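PDB 3MKV: putative amidohydrolase from Unidentified, which probably acts as a zinc-dependent prolidase of the amidohydrolase superfamily, hydrolysing dipeptides that carry proline at the C-terminal position. Local coordinates for residues 332-335 with 336-339; 274-277 with 278-282. One frame throughout, in Å; residues are numbered along the deposited sequence.

Contact 1 (332-335 with 336-339); sequences QRLQ and SDEF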
ATOM      1  N   GLN A 332      17.193 -16.833  34.745  1.00 53.21           N
ATOM      2  CA  GLN A 332      15.928 -17.458  35.079  1.00 51.60           C
ATOM      3  C   GLN A 332      16.115 -18.532  36.142  1.00 50.83           C
ATOM      4  O   GLN A 332      15.182 -18.859  36.872  1.00 55.45           O
ATOM      5  CB  GLN A 332      15.276 -18.071  33.840  1.00 49.60           C
ATOM      6  CG  GLN A 332      14.864 -17.048  32.800  1.00 60.26           C
ATOM      7  CD  GLN A 332      13.417 -17.203  32.359  1.00 60.38           C
ATOM      8  OE1 GLN A 332      12.595 -17.758  33.086  1.00 69.31           O
ATOM      9  NE2 GLN A 332      13.097 -16.692  31.173  1.00 57.91           N
ATOM     10  N   ARG A 333      17.316 -19.090  36.234  1.00 50.67           N
ATOM     11  CA  ARG A 333      17.542 -20.177  37.186  1.00 56.58           C
ATOM     12  C   ARG A 333      17.446 -19.710  38.648  1.00 55.09           C
ATOM     13  O   ARG A 333      17.325 -20.534  39.564  1.00 49.15           O
ATOM     14  CB  ARG A 333      18.901 -20.818  36.950  1.00 59.14           C
ATOM     15  CG  ARG A 333      19.924 -20.439  37.998  1.00 65.87           C
ATOM     16  CD  ARG A 333      20.843 -19.338  37.535  1.00 73.80           C
ATOM     17  NE  ARG A 333      22.092 -19.882  37.016  1.00 75.13           N
ATOM     18  CZ  ARG A 333      23.264 -19.255  37.075  1.00 81.83           C
ATOM     19  NH1 ARG A 333      23.360 -18.058  37.644  1.00 69.08           N
ATOM     20  NH2 ARG A 333      24.348 -19.836  36.572  1.00 88.57           N
ATOM     21  N   LEU A 334      17.480 -18.387  38.841  1.00 53.29           N
ATOM     22  CA  LEU A 334      17.581 -17.766  40.164  1.00 53.98           C
ATOM     23  C   LEU A 334      16.233 -17.445  40.797  1.00 51.94           C
ATOM     24  O   LEU A 334      16.166 -16.939  41.914  1.00 54.03           O
ATOM     25  CB  LEU A 334      18.428 -16.483  40.092  1.00 52.58           C
ATOM     26  CG  LEU A 334      19.917 -16.673  39.780  1.00 54.21           C
ATOM     27  CD1 LEU A 334      20.544 -15.383  39.285  1.00 47.90           C
ATOM     28  CD2 LEU A 334      20.669 -17.206  41.006  1.00 55.12           C
ATOM     29  N   GLN A 335      15.163 -17.743  40.081  1.00 52.52           N
ATOM     30  CA  GLN A 335      13.814 -17.467  40.566  1.00 53.08           C
ATOM     31  C   GLN A 335      13.628 -17.636  42.087  1.00 52.52           C
ATOM     32  O   GLN A 335      13.162 -16.725  42.770  1.00 54.43           O
ATOM     33  CB  GLN A 335      12.826 -18.354  39.814  1.00 54.87           C
ATOM     34  CG  GLN A 335      11.381 -17.946  39.939  1.00 45.69           C
ATOM     35  CD  GLN A 335      10.503 -18.807  39.058  1.00 49.24           C
ATOM     36  OE1 GLN A 335      10.875 -19.927  38.712  1.00 49.43           O
ATOM     37  NE2 GLN A 335       9.338 -18.289  38.681  1.00 49.32           N
ATOM     38  N   SER A 336      13.973 -18.800  42.622  1.00 52.45           N
ATOM     39  CA  SER A 336      13.724 -19.061  44.043  1.00 54.21           C
ATOM     40  C   SER A 336      14.473 -18.126  45.007  1.00 53.41           C
ATOM     41  O   SER A 336      14.126 -18.034  46.183  1.00 49.25           O
ATOM     42  CB  SER A 336      14.033 -20.508  44.381  1.00 52.52           C
ATOM     43  OG  SER A 336      13.230 -21.359  43.603  1.00 60.14           O
ATOM     44  N   ASP A 337      15.487 -17.426  44.517  1.00 52.57           N
ATOM     45  CA  ASP A 337      16.226 -16.513  45.379  1.00 56.61           C
ATOM     46  C   ASP A 337      15.402 -15.309  45.805  1.00 57.02           C
ATOM     47  O   ASP A 337      15.813 -14.559  46.685  1.00 55.74           O
ATOM     48  CB  ASP A 337      17.513 -16.048  44.711  1.00 55.28           C
ATOM     49  CG  ASP A 337      18.616 -17.064  44.822  1.00 64.54           C
ATOM     50  OD1 ASP A 337      18.342 -18.273  44.654  1.00 68.42           O
ATOM     51  OD2 ASP A 337      19.761 -16.653  45.086  1.00 80.22           O
ATOM     52  N   GLU A 338      14.244 -15.114  45.181  1.00 54.99           N
ATOM     53  CA  GLU A 338      13.416 -13.966  45.535  1.00 57.19           C
ATOM     54  C   GLU A 338      12.827 -14.147  46.933  1.00 54.83           C
ATOM     55  O   GLU A 338      12.404 -13.180  47.563  1.00 53.88           O
ATOM     56  CB  GLU A 338      12.321 -13.719  44.487  1.00 59.37           C
ATOM     57  CG  GLU A 338      11.357 -12.562  44.801  1.00 60.59           C
ATOM     58  CD  GLU A 338      11.947 -11.177  44.529  1.00 61.41           C
ATOM     59  OE1 GLU A 338      11.228 -10.172  44.757  1.00 47.72           O
ATOM     60  OE2 GLU A 338      13.122 -11.095  44.089  1.00 55.74           O
ATOM     61  N   PHE A 339      12.801 -15.390  47.408  1.00 56.22           N
ATOM     62  CA  PHE A 339      12.345 -15.682  48.769  1.00 55.82           C
ATOM     63  C   PHE A 339      13.395 -15.218  49.770  1.00 58.27           C
ATOM     64  O   PHE A 339      13.101 -14.465  50.703  1.00 57.65           O
ATOM     65  CB  PHE A 339      12.082 -17.178  48.951  1.00 54.04           C
ATOM     66  CG  PHE A 339      10.876 -17.678  48.212  1.00 50.06           C
ATOM     67  CD1 PHE A 339       9.607 -17.212  48.536  1.00 52.18           C
ATOM     68  CD2 PHE A 339      11.005 -18.627  47.199  1.00 53.46           C
ATOM     69  CE1 PHE A 339       8.477 -17.668  47.852  1.00 54.45           C
ATOM     70  CE2 PHE A 339       9.879 -19.100  46.504  1.00 36.18           C
ATOM     71  CZ  PHE A 339       8.617 -18.617  46.828  1.00 53.20           C
TER
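Asp337 turns its side chain toward the carbonyl oxygen of Leu334, closing a type I beta turn that runs from Leu334 to Asp337. The backbone of the turn sets Asp337 CB 3.2 Å from Leu334 O. The first torsion (chi1 -80°) then swings CG opposite the carbonyl carbon and beside its own backbone N, which leaves Asp337 OD1 3.7 Å from Leu334 O. Asp337 OD2 comes to 4.2 Å from Leu334 CD2, a loose approach of carboxylate to methyl. The backbone supplies the firm part: Asp337 N donates to Leu334 O at 2.7 Å with an N-H...O angle of 155°, the donor being tilted from the carbonyl plane. One residue on, Glu338 N reaches Gln335 O at 3.1 Å in a straighter bond (168°), approaching from above that carbonyl plane, while Glu338 CB rests 3.6 Å from the same oxygen. Phe339 N to Ser336 O (3.2 Å) continues the three-residue spacing as the chain enters helix 337-343.

Gln335 and Glu338 send their polar ends away from the turn. Gln335, extended, carries its amide to Arg100 NE through OE1 and to Asp63 OD2 through NE2; the Glu338 carboxylate turns to the backbone of 274-282. Asp337 stays against the turn while its OD2 forms a salt bridge with Arg340 NH1.

Across the contact itself the bonding is thus all main chain. Both ends of the buried Gln335 amide are satisfied, which should fix its rotation, and Arg340 probably offsets the negative charge that Asp337 brings close to a carbonyl oxygen.

Contact 2 (274-277 with 278-282); sequences VPTL and VTYDA
Thr276 meets Thr279 and Tyr280 where the chain passes from strand 272-274 into helix 277-286. The backbone bonds come first. Thr279 N lies 3.3 Å from Thr276 O, with a fair angle of 147°, although the position of this carbonyl oxygen is less certain. Leu277 O accepts weakly from residues three and four further on, Tyr280 N at 3.1 Å (128°, strongly bent) and Asp281 N at 3.5 Å (168°, long but nearly straight), as the chain settles into helix 277-286.

Side-chain packing and ring contacts form a second group. The Thr276 and Thr279 side chains lie alongside each other, pointing the same way. Thr279 CG2, set between its backbone N and carbonyl carbon, stands 3.8 Å from Thr276 OG1. It also sits 3.5 Å above the ring plane of its helix neighbour Tyr280, over the centre; a CH-pi reading is tentative, because the methyl is crowded in the model. The phenol passes Thr276 at a slant, with Tyr280 CE2 3.9 Å from Thr276 OG1.

Among the polar ends, Thr276 OG1 and Tyr280 OH stand 3.4 Å apart. Thr276 OG1 bonds ND1 of the zinc ligand His254, a second-shell role, and the phenol meets Tyr236 OH. Thr279 OG1 holds the main-chain O of Asp326, another zinc ligand.

Val274 pairs with strand 251-254, Leu277 packs on Ile311 of helix 307-317 and on Ile341 and Leu342 of helix 337-343, and Tyr280 touches helix 300-304. With the Tyr280 side chain about 6 Å from a zinc ion, this strand-to-helix connection lies at the metal-bearing end of the barrel.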
ATOM      1  N   VAL A 274       3.854  -5.638  42.601  1.00 51.95           N
ATOM      2  CA  VAL A 274       4.629  -6.860  42.436  1.00 49.80           C
ATOM      3  C   VAL A 274       6.097  -6.509  42.231  1.00 52.00           C
ATOM      4  O   VAL A 274       6.527  -6.215  41.108  1.00 45.69           O
ATOM      5  CB  VAL A 274       4.158  -7.695  41.225  1.00 45.37           C
ATOM      6  CG1 VAL A 274       4.929  -9.000  41.180  1.00 46.90           C
ATOM      7  CG2 VAL A 274       2.650  -7.949  41.290  1.00 41.67           C
ATOM      8  N   PRO A 275       6.868  -6.539  43.326  1.00 53.34           N
ATOM      9  CA  PRO A 275       8.298  -6.267  43.308  1.00 52.24           C
ATOM     10  C   PRO A 275       9.005  -7.413  42.618  1.00 50.89           C
ATOM     11  O   PRO A 275       8.559  -8.555  42.721  1.00 50.23           O
ATOM     12  CB  PRO A 275       8.675  -6.250  44.804  1.00 54.27           C
ATOM     13  CG  PRO A 275       7.356  -6.136  45.551  1.00 55.86           C
ATOM     14  CD  PRO A 275       6.375  -6.849  44.679  1.00 52.63           C
ATOM     15  N   THR A 276      10.105  -7.128  41.933  1.00 50.75           N
ATOM     16  CA  THR A 276      10.840  -8.179  41.237  1.00 51.16           C
ATOM     17  C   THR A 276      12.342  -8.055  41.498  1.00 54.28           C
ATOM     18  O   THR A 276      13.152  -8.022  40.565  1.00 55.34           O
ATOM     19  CB  THR A 276      10.528  -8.158  39.722  1.00 52.99           C
ATOM     20  OG1 THR A 276      10.886  -6.879  39.166  1.00 60.31           O
ATOM     21  CG2 THR A 276       9.034  -8.403  39.484  1.00 46.33           C
ATOM     22  N   LEU A 277      12.695  -8.001  42.784  1.00 57.22           N
ATOM     23  CA  LEU A 277      14.064  -7.682  43.251  1.00 56.62           C
ATOM     24  C   LEU A 277      15.193  -8.573  42.722  1.00 50.52           C
ATOM     25  O   LEU A 277      16.279  -8.096  42.408  1.00 54.30           O
ATOM     26  CB  LEU A 277      14.114  -7.668  44.790  1.00 54.91           C
ATOM     27  CG  LEU A 277      13.101  -6.759  45.484  1.00 52.55           C
ATOM     28  CD1 LEU A 277      13.241  -6.829  46.990  1.00 56.14           C
ATOM     29  CD2 LEU A 277      13.272  -5.329  44.997  1.00 51.20           C
ATOM     30  N   VAL A 278      14.945  -9.869  42.646  1.00 53.24           N
ATOM     31  CA  VAL A 278      15.989 -10.811  42.261  1.00 54.73           C
ATOM     32  C   VAL A 278      16.590 -10.475  40.893  1.00 57.89           C
ATOM     33  O   VAL A 278      17.779 -10.705  40.644  1.00 58.93           O
ATOM     34  CB  VAL A 278      15.452 -12.260  42.261  1.00 52.81           C
ATOM     35  CG1 VAL A 278      14.293 -12.400  41.268  1.00 48.51           C
ATOM     36  CG2 VAL A 278      16.576 -13.252  41.978  1.00 39.56           C
ATOM     37  N   THR A 279      15.766  -9.927  40.007  1.00 60.55           N
ATOM     38  CA  THR A 279      16.217  -9.633  38.659  1.00 60.05           C
ATOM     39  C   THR A 279      17.286  -8.549  38.635  1.00 58.28           C
ATOM     40  O   THR A 279      18.234  -8.627  37.855  1.00 58.76           O
ATOM     41  CB  THR A 279      15.060  -9.231  37.734  1.00 59.08           C
ATOM     42  OG1 THR A 279      15.557  -9.093  36.399  1.00 59.48           O
ATOM     43  CG2 THR A 279      14.444  -7.915  38.181  1.00 62.77           C
ATOM     44  N   TYR A 280      17.141  -7.542  39.488  1.00 59.13           N
ATOM     45  CA  TYR A 280      18.126  -6.460  39.526  1.00 62.93           C
ATOM     46  C   TYR A 280      19.486  -6.939  40.034  1.00 64.88           C
ATOM     47  O   TYR A 280      20.527  -6.578  39.475  1.00 66.54           O
ATOM     48  CB  TYR A 280      17.581  -5.267  40.313  1.00 59.29           C
ATOM     49  CG  TYR A 280      16.207  -4.896  39.810  1.00 59.96           C
ATOM     50  CD1 TYR A 280      16.020  -4.559  38.478  1.00 58.87           C
ATOM     51  CD2 TYR A 280      15.092  -4.919  40.645  1.00 56.66           C
ATOM     52  CE1 TYR A 280      14.772  -4.236  37.985  1.00 56.14           C
ATOM     53  CE2 TYR A 280      13.829  -4.597  40.156  1.00 56.13           C
ATOM     54  CZ  TYR A 280      13.684  -4.257  38.818  1.00 59.44           C
ATOM     55  OH  TYR A 280      12.456  -3.938  38.286  1.00 61.39           O
ATOM     56  N   ASP A 281      19.474  -7.775  41.067  1.00 64.09           N
ATOM     57  CA  ASP A 281      20.698  -8.386  41.574  1.00 71.12           C
ATOM     58  C   ASP A 281      21.442  -9.198  40.508  1.00 75.26           C
ATOM     59  O   ASP A 281      22.670  -9.308  40.545  1.00 75.60           O
ATOM     60  CB  ASP A 281      20.389  -9.273  42.782  1.00 72.37           C
ATOM     61  CG  ASP A 281      20.003  -8.469  44.013  1.00 83.44           C
ATOM     62  OD1 ASP A 281      19.917  -9.066  45.112  1.00 88.63           O
ATOM     63  OD2 ASP A 281      19.789  -7.240  43.882  1.00 84.36           O
ATOM     64  N   ALA A 282      20.695  -9.768  39.566  1.00 77.86           N
ATOM     65  CA  ALA A 282      21.276 -10.606  38.520  1.00 78.63           C
ATOM     66  C   ALA A 282      21.784  -9.792  37.338  1.00 81.14           C
ATOM     67  O   ALA A 282      22.820 -10.113  36.757  1.00 85.74           O
ATOM     68  CB  ALA A 282      20.268 -11.641  38.047  1.00 81.11           C
TER

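How the contacts relate
Both contacts are largely buried and open helices of the amidohydrolase barrel, their centres 9 Å apart. They meet directly: the Glu338 carboxylate of contact 1 reaches the start of the helix in contact 2, Glu338 OE2 lying 2.6 Å from Val278 N and Glu338 OE1 3.3 Å from Leu277 N, both probable hydrogen bonds, while Val278 CG2 packs 3.7 Å from Leu334 O. Contact 2 is closer to the metals, and its hydroxyls serve zinc ligands and a neighbouring tyrosine. Contact 1, with the Gln335 side chain about 12 Å from a zinc ion, relies on amide and charged partners, and Leu334 and Asp337 make it the more exposed of the two.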